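Local coordinates for dihydroorotase (Agrobacterium tumefaciens, PDB 2OGJ), which deacetylates acetyl-(R)-mandelate in vitro as a zinc-dependent esterase of the amidohydrolase superfamily, despite the dihydroorotase name under which it was deposited, at residues A[238-243]-A[272-277]; A[249-254]-A[281-286]; A[147-152]-A[181-186]; A[109-114]-A[158-163]. One frame throughout, in Å; residues are numbered along the deposited sequence.

In the fold
All four contacts lie in the TIM-barrel part of the chain and join neighbouring beta-alpha units. Contacts 1 and 2 both join helix 245-253, or the loop before it, to helix 272-280 or the loop after it. They touch each other, with Ile241 CD1 4.2 Å from Leu283 CD2. Contact 1 is buried and apolar, whereas contact 2 lies at the surface and sets one leucine beside charged groups. Contacts 3 and 4, with centres about 18 Å apart, share the loop and helix after strand 128-132 and reach the fourth subunit. Contact 3, partly buried and nearest the zinc ions, alone has a hydrogen bond between its segments; contact 4 is buried, with carboxylate, aliphatic and sulfur-aromatic contacts.

Contact 1: A[238-243]-A[272-277]; sequences GSSIME and FKVAEA
An ST turn in the loop that leads from strand 228-230 to helix 245-253 presents Ser240, Ile241 and selenomethionine Met242 to the first turns of helix 272-280, where Val274 and Ala277 receive them. Within the turn Ser240 OG accepts a bond from Met242 N, 3.0 Å long and fairly straight at 159°. The serine torsion that sets OG opposite its own backbone N (chi1 166°) also brings this oxygen up to Val274, whose CG2 lies 3.5 Å from OG. The other valine branch, CG1, meets Ile241 CG1 at 3.9 Å, so the fork of Val274 fits against two successive residues of the loop. Phe233 touches both Ile241 and Val274 and adds to this apolar cluster, and Phe248 of helix 245-253 lies against Ile241 and Met242.

Met242 reaches farther along the helix. Its chain folds at both chi2 and chi3, which lays SE against the methyl of Ala277, with SE 3.7 Å from Ala277 CB, and carries the terminal CE back toward the backbone, 3.7 Å from Val274 O. No hydrogen bond crosses between the loop and the helix.

Polar bonding stays inside the loop. Both carboxylate oxygens of Glu243 accept from Gly238 N on their syn sides, OE1 at 3.0 Å from that nitrogen with the straighter N-H (161°). The loop is thereby closed on itself while Ile241 and Met242 pack against the next helix, an interlock between a beta-alpha loop and the helix of the following unit in a TIM barrel.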
loop_
_atom_site.group_PDB
_atom_site.type_symbol
_atom_site.label_atom_id
_atom_site.label_comp_id
_atom_site.label_asym_id
_atom_site.label_seq_id
_atom_site.Cartn_x
_atom_site.Cartn_y
_atom_site.Cartn_z
ATOM N N GLY A 238 19.956 7.410 16.747
ATOM C CA GLY A 238 19.434 7.765 15.444
ATOM C C GLY A 238 18.786 9.137 15.408
ATOM O O GLY A 238 18.328 9.598 14.355
ATOM N N SER A 239 18.749 9.808 16.558
ATOM C CA SER A 239 18.133 11.134 16.624
ATOM C C SER A 239 18.867 12.085 17.556
ATOM O O SER A 239 18.636 13.282 17.529
ATOM C CB SER A 239 16.653 11.010 17.042
ATOM O OG SER A 239 16.434 9.906 17.921
ATOM N N SER A 240 19.767 11.545 18.367
ATOM C CA SER A 240 20.533 12.343 19.323
ATOM C C SER A 240 21.608 13.202 18.665
ATOM O O SER A 240 22.374 12.718 17.839
ATOM C CB SER A 240 21.187 11.426 20.357
ATOM O OG SER A 240 22.183 12.120 21.080
ATOM N N ILE A 241 21.673 14.476 19.033
ATOM C CA ILE A 241 22.679 15.356 18.458
ATOM C C ILE A 241 24.061 15.103 19.049
ATOM O O ILE A 241 25.031 15.739 18.649
ATOM C CB ILE A 241 22.336 16.844 18.687
ATOM C CG1 ILE A 241 22.411 17.179 20.189
ATOM C CG2 ILE A 241 20.963 17.136 18.105
ATOM C CD1 ILE A 241 22.368 18.660 20.513
HETATM N N MSE A 242 24.158 14.174 19.996
HETATM C CA MSE A 242 25.443 13.898 20.626
HETATM C C MSE A 242 26.138 12.644 20.084
HETATM O O MSE A 242 27.320 12.419 20.349
HETATM C CB MSE A 242 25.267 13.823 22.151
HETATM C CG MSE A 242 26.271 14.672 22.961
HETATM SE SE MSE A 242 26.646 16.309 22.243
HETATM C CE MSE A 242 25.046 17.047 22.218
ATOM N N GLU A 243 25.415 11.841 19.308
ATOM C CA GLU A 243 25.972 10.625 18.712
ATOM C C GLU A 243 26.571 10.884 17.318
ATOM O O GLU A 243 27.306 10.059 16.774
ATOM C CB GLU A 243 24.881 9.557 18.603
ATOM C CG GLU A 243 23.550 10.124 18.127
ATOM C CD GLU A 243 22.599 9.085 17.569
ATOM O OE1 GLU A 243 22.555 7.949 18.098
ATOM O OE2 GLU A 243 21.880 9.423 16.601
ATOM N N PHE A 272 19.352 14.072 30.048
ATOM C CA PHE A 272 20.187 14.992 30.819
ATOM C C PHE A 272 21.554 15.078 30.167
ATOM O O PHE A 272 22.129 16.163 30.038
ATOM C CB PHE A 272 20.397 14.475 32.235
ATOM C CG PHE A 272 19.250 14.705 33.147
ATOM C CD1 PHE A 272 18.903 15.994 33.537
ATOM C CD2 PHE A 272 18.555 13.631 33.682
ATOM C CE1 PHE A 272 17.882 16.216 34.460
ATOM C CE2 PHE A 272 17.527 13.837 34.607
ATOM C CZ PHE A 272 17.195 15.136 34.996
ATOM N N LYS A 273 22.074 13.914 29.780
ATOM C CA LYS A 273 23.377 13.805 29.149
ATOM C C LYS A 273 23.471 14.611 27.860
ATOM O O LYS A 273 24.424 15.368 27.680
ATOM C CB LYS A 273 23.702 12.335 28.915
ATOM C CG LYS A 273 23.614 11.570 30.219
ATOM C CD LYS A 273 24.133 10.148 30.160
ATOM C CE LYS A 273 24.174 9.554 31.577
ATOM N NZ LYS A 273 24.576 8.110 31.622
ATOM N N VAL A 274 22.492 14.480 26.972
ATOM C CA VAL A 274 22.525 15.242 25.728
ATOM C C VAL A 274 22.534 16.731 26.040
ATOM O O VAL A 274 23.362 17.473 25.515
ATOM C CB VAL A 274 21.311 14.936 24.820
ATOM C CG1 VAL A 274 21.241 15.949 23.693
ATOM C CG2 VAL A 274 21.432 13.532 24.248
ATOM N N ALA A 275 21.624 17.162 26.907
ATOM C CA ALA A 275 21.513 18.570 27.288
ATOM C C ALA A 275 22.759 19.120 27.967
ATOM O O ALA A 275 23.138 20.268 27.742
ATOM C CB ALA A 275 20.301 18.767 28.197
ATOM N N GLU A 276 23.384 18.304 28.806
ATOM C CA GLU A 276 24.578 18.734 29.521
ATOM C C GLU A 276 25.642 19.057 28.499
ATOM O O GLU A 276 26.160 20.170 28.437
ATOM C CB GLU A 276 25.086 17.626 30.446
ATOM C CG GLU A 276 25.778 18.144 31.694
ATOM C CD GLU A 276 26.585 17.079 32.419
ATOM O OE1 GLU A 276 26.053 15.966 32.652
ATOM O OE2 GLU A 276 27.756 17.359 32.771
ATOM N N ALA A 277 25.950 18.068 27.680
ATOM C CA ALA A 277 26.947 18.239 26.644
ATOM C C ALA A 277 26.632 19.428 25.731
ATOM O O ALA A 277 27.523 20.177 25.330
ATOM C CB ALA A 277 27.049 16.967 25.836
#

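Contact 2: A[249-254]-A[281-286]; sequences NLAERC and RGLLPF
Apolar contact between helix 245-253 and the chain after helix 272-280 rests on Leu283. Its CD2 branch points at the helix, 4.4 Å from Ala251 CB and 4.2 Å from the backbone N of Glu252. With chi1 at -171°, the Leu283 side chain is directed away from its own amide nitrogen, which extends the isobutyl group from the loop toward the helix surface. Leu283 also touches Leu261 of strand 260-262, so it links that strand to helix 245-253, and Ala251 touches Leu220 of helix 216-222.

Charged and polar groups lie beside this apolar spot. The Arg281 guanidinium has its main partners in helix 245-253, a salt bridge from NH2 to Glu245 and a cation-pi contact with Phe248. Asn249 OD1 lies at its edge, near its plane, but 4.3 Å from Arg281 NH1, too far for a hydrogen bond. Glu252, extended beyond CG, runs alongside on the exposed side, with OE1 5.5 Å from Arg281 NH1. That spacing permits a general electrostatic attraction, probably weakened by solvent, rather than a salt bridge.

Backbone bonding fixes where these groups emerge. Gly282, at positive phi (83°), takes the C-prime place of a Schellman motif, and both Gly282 N and Leu283 N bond back into the last turn of helix 272-280. The Schellman motif thus ends that helix, and the residue after its glycine packs on the preceding helix, as between adjacent helices of a TIM barrel.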
loop_
_atom_site.group_PDB
_atom_site.type_symbol
_atom_site.label_atom_id
_atom_site.label_comp_id
_atom_site.label_asym_id
_atom_site.label_seq_id
_atom_site.Cartn_x
_atom_site.Cartn_y
_atom_site.Cartn_z
ATOM N N ASN A 249 26.980 19.701 14.683
ATOM C CA ASN A 249 27.484 20.873 14.005
ATOM C C ASN A 249 26.386 21.546 13.207
ATOM O O ASN A 249 26.345 22.779 13.098
ATOM C CB ASN A 249 28.706 20.508 13.168
ATOM C CG ASN A 249 29.825 19.963 14.036
ATOM O OD1 ASN A 249 30.080 20.475 15.129
ATOM N ND2 ASN A 249 30.496 18.924 13.558
ATOM N N LEU A 250 25.484 20.757 12.646
ATOM C CA LEU A 250 24.403 21.330 11.864
ATOM C C LEU A 250 23.370 22.000 12.781
ATOM O O LEU A 250 22.896 23.088 12.487
ATOM C CB LEU A 250 23.744 20.250 10.992
ATOM C CG LEU A 250 22.622 20.746 10.073
ATOM C CD1 LEU A 250 23.129 21.873 9.213
ATOM C CD2 LEU A 250 22.108 19.614 9.214
ATOM N N ALA A 251 23.038 21.357 13.896
ATOM C CA ALA A 251 22.066 21.913 14.839
ATOM C C ALA A 251 22.553 23.259 15.367
ATOM O O ALA A 251 21.788 24.224 15.472
ATOM C CB ALA A 251 21.859 20.948 15.991
ATOM N N GLU A 252 23.838 23.310 15.703
ATOM C CA GLU A 252 24.463 24.524 16.212
ATOM C C GLU A 252 24.486 25.629 15.145
ATOM O O GLU A 252 24.342 26.806 15.452
ATOM C CB GLU A 252 25.881 24.191 16.678
ATOM C CG GLU A 252 26.732 25.367 17.138
ATOM C CD GLU A 252 28.135 24.913 17.525
ATOM O OE1 GLU A 252 28.836 24.351 16.654
ATOM O OE2 GLU A 252 28.536 25.099 18.698
ATOM N N ARG A 253 24.659 25.239 13.891
ATOM C CA ARG A 253 24.698 26.194 12.800
ATOM C C ARG A 253 23.291 26.711 12.531
ATOM O O ARG A 253 23.062 27.922 12.499
ATOM C CB ARG A 253 25.252 25.508 11.561
ATOM C CG ARG A 253 25.409 26.385 10.345
ATOM C CD ARG A 253 25.516 25.499 9.146
ATOM N NE ARG A 253 26.334 24.325 9.431
ATOM C CZ ARG A 253 26.391 23.236 8.671
ATOM N NH1 ARG A 253 25.669 23.146 7.548
ATOM N NH2 ARG A 253 27.170 22.235 9.055
ATOM N N CYS A 254 22.355 25.783 12.341
ATOM C CA CYS A 254 20.969 26.133 12.081
ATOM C C CYS A 254 20.428 27.012 13.199
ATOM O O CYS A 254 19.430 27.710 13.011
ATOM C CB CYS A 254 20.131 24.868 11.952
ATOM S SG CYS A 254 20.599 23.814 10.549
ATOM N N ARG A 281 28.832 23.195 25.510
ATOM C CA ARG A 281 29.399 23.647 24.241
ATOM C C ARG A 281 28.717 24.921 23.759
ATOM O O ARG A 281 28.871 25.306 22.592
ATOM C CB ARG A 281 29.259 22.575 23.155
ATOM C CG ARG A 281 30.073 21.301 23.372
ATOM C CD ARG A 281 30.715 20.890 22.047
ATOM N NE ARG A 281 30.396 19.529 21.619
ATOM C CZ ARG A 281 30.424 19.133 20.347
ATOM N NH1 ARG A 281 30.750 19.998 19.390
ATOM N NH2 ARG A 281 30.129 17.877 20.027
ATOM N N GLY A 282 27.959 25.557 24.648
ATOM C CA GLY A 282 27.280 26.792 24.301
ATOM C C GLY A 282 25.945 26.653 23.584
ATOM O O GLY A 282 25.343 27.670 23.223
ATOM N N LEU A 283 25.471 25.368 23.287
ATOM C CA LEU A 283 24.173 25.244 22.622
ATOM C C LEU A 283 23.032 25.141 23.623
ATOM O O LEU A 283 22.848 24.119 24.301
ATOM C CB LEU A 283 24.134 24.035 21.676
ATOM C CG LEU A 283 22.888 23.945 20.772
ATOM C CD1 LEU A 283 22.701 25.253 19.996
ATOM C CD2 LEU A 283 23.026 22.751 19.811
ATOM N N LEU A 284 22.274 26.224 23.722
ATOM C CA LEU A 284 21.134 26.286 24.621
ATOM C C LEU A 284 19.827 26.075 23.872
ATOM O O LEU A 284 19.732 26.321 22.659
ATOM C CB LEU A 284 21.078 27.651 25.303
ATOM C CG LEU A 284 21.708 27.772 26.680
ATOM C CD1 LEU A 284 23.122 27.228 26.663
ATOM C CD2 LEU A 284 21.663 29.219 27.088
ATOM N N PRO A 285 18.806 25.581 24.574
ATOM C CA PRO A 285 17.555 25.404 23.845
ATOM C C PRO A 285 16.898 26.786 23.775
ATOM O O PRO A 285 17.051 27.601 24.686
ATOM C CB PRO A 285 16.791 24.402 24.712
ATOM C CG PRO A 285 17.285 24.696 26.084
ATOM C CD PRO A 285 18.773 24.880 25.864
ATOM N N PHE A 286 16.206 27.063 22.678
ATOM C CA PHE A 286 15.535 28.349 22.506
ATOM C C PHE A 286 14.352 28.476 23.469
ATOM O O PHE A 286 14.089 29.546 24.021
ATOM C CB PHE A 286 15.029 28.497 21.069
ATOM C CG PHE A 286 14.319 29.793 20.812
ATOM C CD1 PHE A 286 15.045 30.962 20.568
ATOM C CD2 PHE A 286 12.926 29.853 20.818
ATOM C CE1 PHE A 286 14.396 32.175 20.330
ATOM C CE2 PHE A 286 12.270 31.062 20.583
ATOM C CZ PHE A 286 13.014 32.227 20.336
#

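Contact 3: A[147-152]-A[181-186]; sequences PELRDI and VITGSW
Trp186 lies across the segment 147-152 where two consecutive beta-alpha loops of the TIM barrel meet, one following strand 128-132 and the other leading into helix 189-201. From CB the side chain turns at chi1 71°, with CG between the backbone N and the carbonyl carbon, and the indole swings over toward the other loop. On the five-membered ring, Thr183 O lies in the ring plane at the edge. The NE1 N-H donates a hydrogen bond to Leu149 O, 3.2 Å from NE1, nearly straight at 169° and within the indole plane, although it approaches that carbonyl from above, 40° out of the carbonyl plane. Farther along, Asp151 CA lies over one face toward the rim, and CZ2 is 3.7 Å from Asp151 C. At the far end CH2 meets Ile152 CG2 at 3.9 Å, the two side chains lying about at right angles.

Leu149 O has a second contact, with Thr183 CA at 3.4 Å as a CA-H...O interaction. The Leu149 and Thr183 side chains run side by side, with CB of the leucine 3.6 Å from CG2 of the threonine. Beyond them Ile182, whose side chain is about 7 Å from a zinc ion, borders the metal site near the zinc ligand His208. The Glu148 side chain, salt-bridged to Arg177 and bonded to Asn134, bends at chi2, which brings the carboxylate to Ile182. There Ile182 sets a methyl against the charged group, with CG2 3.6 Å from Glu148 OE2.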
loop_
_atom_site.group_PDB
_atom_site.type_symbol
_atom_site.label_atom_id
_atom_site.label_comp_id
_atom_site.label_asym_id
_atom_site.label_seq_id
_atom_site.Cartn_x
_atom_site.Cartn_y
_atom_site.Cartn_z
ATOM N N PRO A 147 -1.408 6.291 13.004
ATOM C CA PRO A 147 -0.614 7.422 12.512
ATOM C C PRO A 147 -1.415 8.444 11.687
ATOM O O PRO A 147 -2.259 8.083 10.877
ATOM C CB PRO A 147 0.467 6.735 11.686
ATOM C CG PRO A 147 0.666 5.459 12.413
ATOM C CD PRO A 147 -0.746 5.015 12.684
ATOM N N GLU A 148 -1.126 9.722 11.873
ATOM C CA GLU A 148 -1.859 10.737 11.142
ATOM C C GLU A 148 -1.254 11.146 9.798
ATOM O O GLU A 148 -1.911 11.825 9.007
ATOM C CB GLU A 148 -2.083 11.974 12.024
ATOM C CG GLU A 148 -0.859 12.862 12.280
ATOM C CD GLU A 148 0.024 12.398 13.430
ATOM O OE1 GLU A 148 0.885 13.191 13.872
ATOM O OE2 GLU A 148 -0.120 11.252 13.903
ATOM N N LEU A 149 -0.011 10.737 9.542
ATOM C CA LEU A 149 0.663 11.044 8.272
ATOM C C LEU A 149 1.124 9.769 7.594
ATOM O O LEU A 149 2.309 9.600 7.325
ATOM C CB LEU A 149 1.878 11.945 8.477
ATOM C CG LEU A 149 1.618 13.445 8.530
ATOM C CD1 LEU A 149 2.934 14.164 8.736
ATOM C CD2 LEU A 149 0.978 13.898 7.245
ATOM N N ARG A 150 0.164 8.889 7.317
ATOM C CA ARG A 150 0.414 7.603 6.673
ATOM C C ARG A 150 0.636 7.712 5.168
ATOM O O ARG A 150 1.215 6.801 4.566
ATOM C CB ARG A 150 -0.756 6.646 6.956
ATOM C CG ARG A 150 -0.911 6.322 8.432
ATOM C CD ARG A 150 -2.209 5.605 8.733
ATOM N NE ARG A 150 -2.337 4.373 7.970
ATOM C CZ ARG A 150 -3.263 3.452 8.213
ATOM N NH1 ARG A 150 -4.135 3.634 9.198
ATOM N NH2 ARG A 150 -3.315 2.349 7.474
ATOM N N ASP A 151 0.177 8.811 4.569
ATOM C CA ASP A 151 0.318 9.055 3.136
ATOM C C ASP A 151 -0.360 10.377 2.760
ATOM O O ASP A 151 -0.866 11.064 3.634
ATOM C CB ASP A 151 -0.276 7.891 2.337
ATOM C CG ASP A 151 -1.660 7.511 2.798
ATOM O OD1 ASP A 151 -2.540 8.397 2.843
ATOM O OD2 ASP A 151 -1.869 6.321 3.113
ATOM N N ILE A 152 -0.379 10.742 1.479
ATOM C CA ILE A 152 -0.988 12.016 1.095
ATOM C C ILE A 152 -2.485 12.135 1.220
ATOM O O ILE A 152 -3.010 13.225 1.056
ATOM C CB ILE A 152 -0.640 12.461 -0.360
ATOM C CG1 ILE A 152 -0.442 11.238 -1.245
ATOM C CG2 ILE A 152 0.527 13.436 -0.352
ATOM C CD1 ILE A 152 -1.677 10.464 -1.473
ATOM N N VAL A 181 7.411 6.057 13.290
ATOM C CA VAL A 181 6.269 5.570 14.040
ATOM C C VAL A 181 5.024 6.239 13.475
ATOM O O VAL A 181 3.947 5.637 13.454
ATOM C CB VAL A 181 6.413 5.899 15.534
ATOM C CG1 VAL A 181 5.039 5.986 16.219
ATOM C CG2 VAL A 181 7.272 4.830 16.190
ATOM N N ILE A 182 5.182 7.476 13.001
ATOM C CA ILE A 182 4.067 8.224 12.435
ATOM C C ILE A 182 4.076 8.131 10.910
ATOM O O ILE A 182 3.153 7.582 10.302
ATOM C CB ILE A 182 4.112 9.740 12.793
ATOM C CG1 ILE A 182 4.090 9.959 14.312
ATOM C CG2 ILE A 182 2.939 10.452 12.127
ATOM C CD1 ILE A 182 5.443 9.750 15.002
ATOM N N THR A 183 5.127 8.677 10.299
ATOM C CA THR A 183 5.234 8.693 8.854
ATOM C C THR A 183 5.691 7.389 8.233
ATOM O O THR A 183 5.776 7.285 7.016
ATOM C CB THR A 183 6.134 9.849 8.380
ATOM O OG1 THR A 183 7.350 9.874 9.132
ATOM C CG2 THR A 183 5.414 11.162 8.565
ATOM N N GLY A 184 5.978 6.389 9.058
ATOM C CA GLY A 184 6.387 5.106 8.512
ATOM C C GLY A 184 7.589 5.071 7.576
ATOM O O GLY A 184 8.727 5.284 8.007
ATOM N N SER A 185 7.348 4.801 6.293
ATOM C CA SER A 185 8.444 4.705 5.338
ATOM C C SER A 185 8.707 5.864 4.390
ATOM O O SER A 185 9.755 5.863 3.749
ATOM C CB SER A 185 8.310 3.424 4.495
ATOM O OG SER A 185 8.555 2.244 5.247
ATOM N N TRP A 186 7.822 6.858 4.279
ATOM C CA TRP A 186 8.125 7.927 3.316
ATOM C C TRP A 186 8.883 9.164 3.776
ATOM O O TRP A 186 8.881 10.191 3.084
ATOM C CB TRP A 186 6.873 8.352 2.518
ATOM C CG TRP A 186 5.816 9.118 3.229
ATOM C CD1 TRP A 186 5.346 8.887 4.481
ATOM C CD2 TRP A 186 5.011 10.174 2.683
ATOM N NE1 TRP A 186 4.288 9.730 4.757
ATOM C CE2 TRP A 186 4.061 10.532 3.668
ATOM C CE3 TRP A 186 4.995 10.848 1.461
ATOM C CZ2 TRP A 186 3.108 11.536 3.471
ATOM C CZ3 TRP A 186 4.044 11.848 1.264
ATOM C CH2 TRP A 186 3.115 12.180 2.266
#

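Contact 4: A[109-114]-A[158-163]; sequences AGEANF and DRILEC
Glu111 OE2 is gripped twice, by a hydrogen bond with Ser137 OG and by a salt bridge with Arg145 of the fourth subunit. These bonds anchor the carboxylate, and the glutamate side chain crosses that of Arg159 obliquely. The other oxygen, OE1, itself hydrogen-bonded elsewhere in the structure, lies beside the aliphatic part of Arg159, 3.2 Å from Arg159 CD and 3.4 Å from Arg159 CB. It also lies at the edge of the guanidinium, near its plane, but at 4.3 Å from Arg159 NE it is beyond a salt bridge, and the two flat groups are turned 68° from each other. The guanidinium has its own partner, Asp156, through NH1. The salt bridge to Arg145 would be expected to favour the ionised carboxylate, with Arg159 probably adding little.

The stem of Glu111 bends at chi2, so CB and CG remain against the helix while the carboxylate turns back beside Arg159. Here CG is 4.3 Å from Ile160 CG1, and Glu111 CB is 4.0 Å from Cys163 CB.

One turn further along helix 157-165, Cys163 points SG toward the start of helix 114-122. The thiol is trans to the cysteine amide nitrogen (chi1 -173°), which places SG 3.8 Å from Phe114 CB. The sulfur lies obliquely to the aromatic ring, 5.0 Å from the Phe114 centroid, in a sulfur-aromatic contact. Ile171 of strand 171-173 touches both Phe114 and Cys163 from the barrel side. Loop 109-114 thus docks on the next helix of the barrel, as consecutive beta-alpha units do in a TIM barrel, and its glutamate also reaches into the subunit interface.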
loop_
_atom_site.group_PDB
_atom_site.type_symbol
_atom_site.label_atom_id
_atom_site.label_comp_id
_atom_site.label_asym_id
_atom_site.label_seq_id
_atom_site.Cartn_x
_atom_site.Cartn_y
_atom_site.Cartn_z
ATOM N N ALA A 109 -4.946 18.387 17.093
ATOM C CA ALA A 109 -6.034 18.461 16.136
ATOM C C ALA A 109 -5.516 18.796 14.734
ATOM O O ALA A 109 -4.488 19.460 14.593
ATOM C CB ALA A 109 -7.052 19.510 16.567
ATOM N N GLY A 110 -6.235 18.313 13.716
ATOM C CA GLY A 110 -5.888 18.589 12.331
ATOM C C GLY A 110 -6.979 19.492 11.780
ATOM O O GLY A 110 -7.677 20.142 12.548
ATOM N N GLU A 111 -7.154 19.568 10.472
ATOM C CA GLU A 111 -8.225 20.420 9.988
ATOM C C GLU A 111 -9.586 19.776 10.259
ATOM O O GLU A 111 -10.581 20.469 10.412
ATOM C CB GLU A 111 -8.047 20.749 8.490
ATOM C CG GLU A 111 -7.775 19.573 7.546
ATOM C CD GLU A 111 -8.998 18.692 7.290
ATOM O OE1 GLU A 111 -10.115 19.240 7.152
ATOM O OE2 GLU A 111 -8.843 17.450 7.203
ATOM N N ALA A 112 -9.621 18.452 10.352
ATOM C CA ALA A 112 -10.867 17.733 10.595
ATOM C C ALA A 112 -11.644 18.187 11.849
ATOM O O ALA A 112 -12.821 18.552 11.751
ATOM C CB ALA A 112 -10.603 16.212 10.657
ATOM N N ASN A 113 -11.017 18.154 13.023
ATOM C CA ASN A 113 -11.738 18.574 14.218
ATOM C C ASN A 113 -11.166 19.747 14.989
ATOM O O ASN A 113 -11.269 19.778 16.207
ATOM C CB ASN A 113 -11.975 17.391 15.185
ATOM C CG ASN A 113 -10.695 16.827 15.791
ATOM O OD1 ASN A 113 -9.593 17.349 15.597
ATOM N ND2 ASN A 113 -10.846 15.745 16.546
ATOM N N PHE A 114 -10.593 20.730 14.299
ATOM C CA PHE A 114 -10.057 21.878 15.009
ATOM C C PHE A 114 -11.188 22.739 15.574
ATOM O O PHE A 114 -11.041 23.339 16.640
ATOM C CB PHE A 114 -9.167 22.755 14.113
ATOM C CG PHE A 114 -8.567 23.936 14.845
ATOM C CD1 PHE A 114 -7.387 23.794 15.577
ATOM C CD2 PHE A 114 -9.231 25.163 14.881
ATOM C CE1 PHE A 114 -6.873 24.858 16.341
ATOM C CE2 PHE A 114 -8.739 26.236 15.638
ATOM C CZ PHE A 114 -7.553 26.089 16.375
ATOM N N ASP A 158 -6.043 22.272 0.768
ATOM C CA ASP A 158 -7.147 23.220 0.656
ATOM C C ASP A 158 -7.892 23.365 1.985
ATOM O O ASP A 158 -8.182 24.482 2.424
ATOM C CB ASP A 158 -8.103 22.791 -0.464
ATOM C CG ASP A 158 -7.600 23.192 -1.862
ATOM O OD1 ASP A 158 -7.825 22.406 -2.814
ATOM O OD2 ASP A 158 -7.004 24.292 -2.016
ATOM N N ARG A 159 -8.190 22.246 2.640
ATOM C CA ARG A 159 -8.877 22.326 3.915
ATOM C C ARG A 159 -7.987 22.961 4.999
ATOM O O ARG A 159 -8.486 23.649 5.894
ATOM C CB ARG A 159 -9.371 20.943 4.324
ATOM C CG ARG A 159 -10.616 20.513 3.563
ATOM C CD ARG A 159 -11.223 19.251 4.155
ATOM N NE ARG A 159 -12.505 18.876 3.545
ATOM C CZ ARG A 159 -12.656 18.433 2.294
ATOM N NH1 ARG A 159 -11.597 18.302 1.490
ATOM N NH2 ARG A 159 -13.869 18.117 1.844
ATOM N N ILE A 160 -6.674 22.751 4.910
ATOM C CA ILE A 160 -5.774 23.365 5.870
ATOM C C ILE A 160 -5.827 24.877 5.637
ATOM O O ILE A 160 -5.898 25.666 6.576
ATOM C CB ILE A 160 -4.330 22.880 5.695
ATOM C CG1 ILE A 160 -4.204 21.435 6.183
ATOM C CG2 ILE A 160 -3.390 23.788 6.453
ATOM C CD1 ILE A 160 -2.826 20.792 5.932
ATOM N N LEU A 161 -5.804 25.288 4.376
ATOM C CA LEU A 161 -5.868 26.718 4.085
ATOM C C LEU A 161 -7.203 27.279 4.556
ATOM O O LEU A 161 -7.262 28.380 5.100
ATOM C CB LEU A 161 -5.693 26.995 2.585
ATOM C CG LEU A 161 -4.332 26.710 1.944
ATOM C CD1 LEU A 161 -4.288 27.336 0.565
ATOM C CD2 LEU A 161 -3.223 27.276 2.798
ATOM N N GLU A 162 -8.271 26.520 4.338
ATOM C CA GLU A 162 -9.594 26.960 4.751
ATOM C C GLU A 162 -9.622 27.066 6.289
ATOM O O GLU A 162 -10.002 28.097 6.843
ATOM C CB GLU A 162 -10.652 25.973 4.240
ATOM C CG GLU A 162 -12.089 26.420 4.471
ATOM C CD GLU A 162 -13.075 25.266 4.368
ATOM O OE1 GLU A 162 -12.851 24.233 5.043
ATOM O OE2 GLU A 162 -14.072 25.390 3.626
ATOM N N CYS A 163 -9.178 26.007 6.968
ATOM C CA CYS A 163 -9.139 25.979 8.435
ATOM C C CYS A 163 -8.357 27.139 9.065
ATOM O O CYS A 163 -8.798 27.737 10.039
ATOM C CB CYS A 163 -8.543 24.653 8.935
ATOM S SG CYS A 163 -8.639 24.426 10.733
#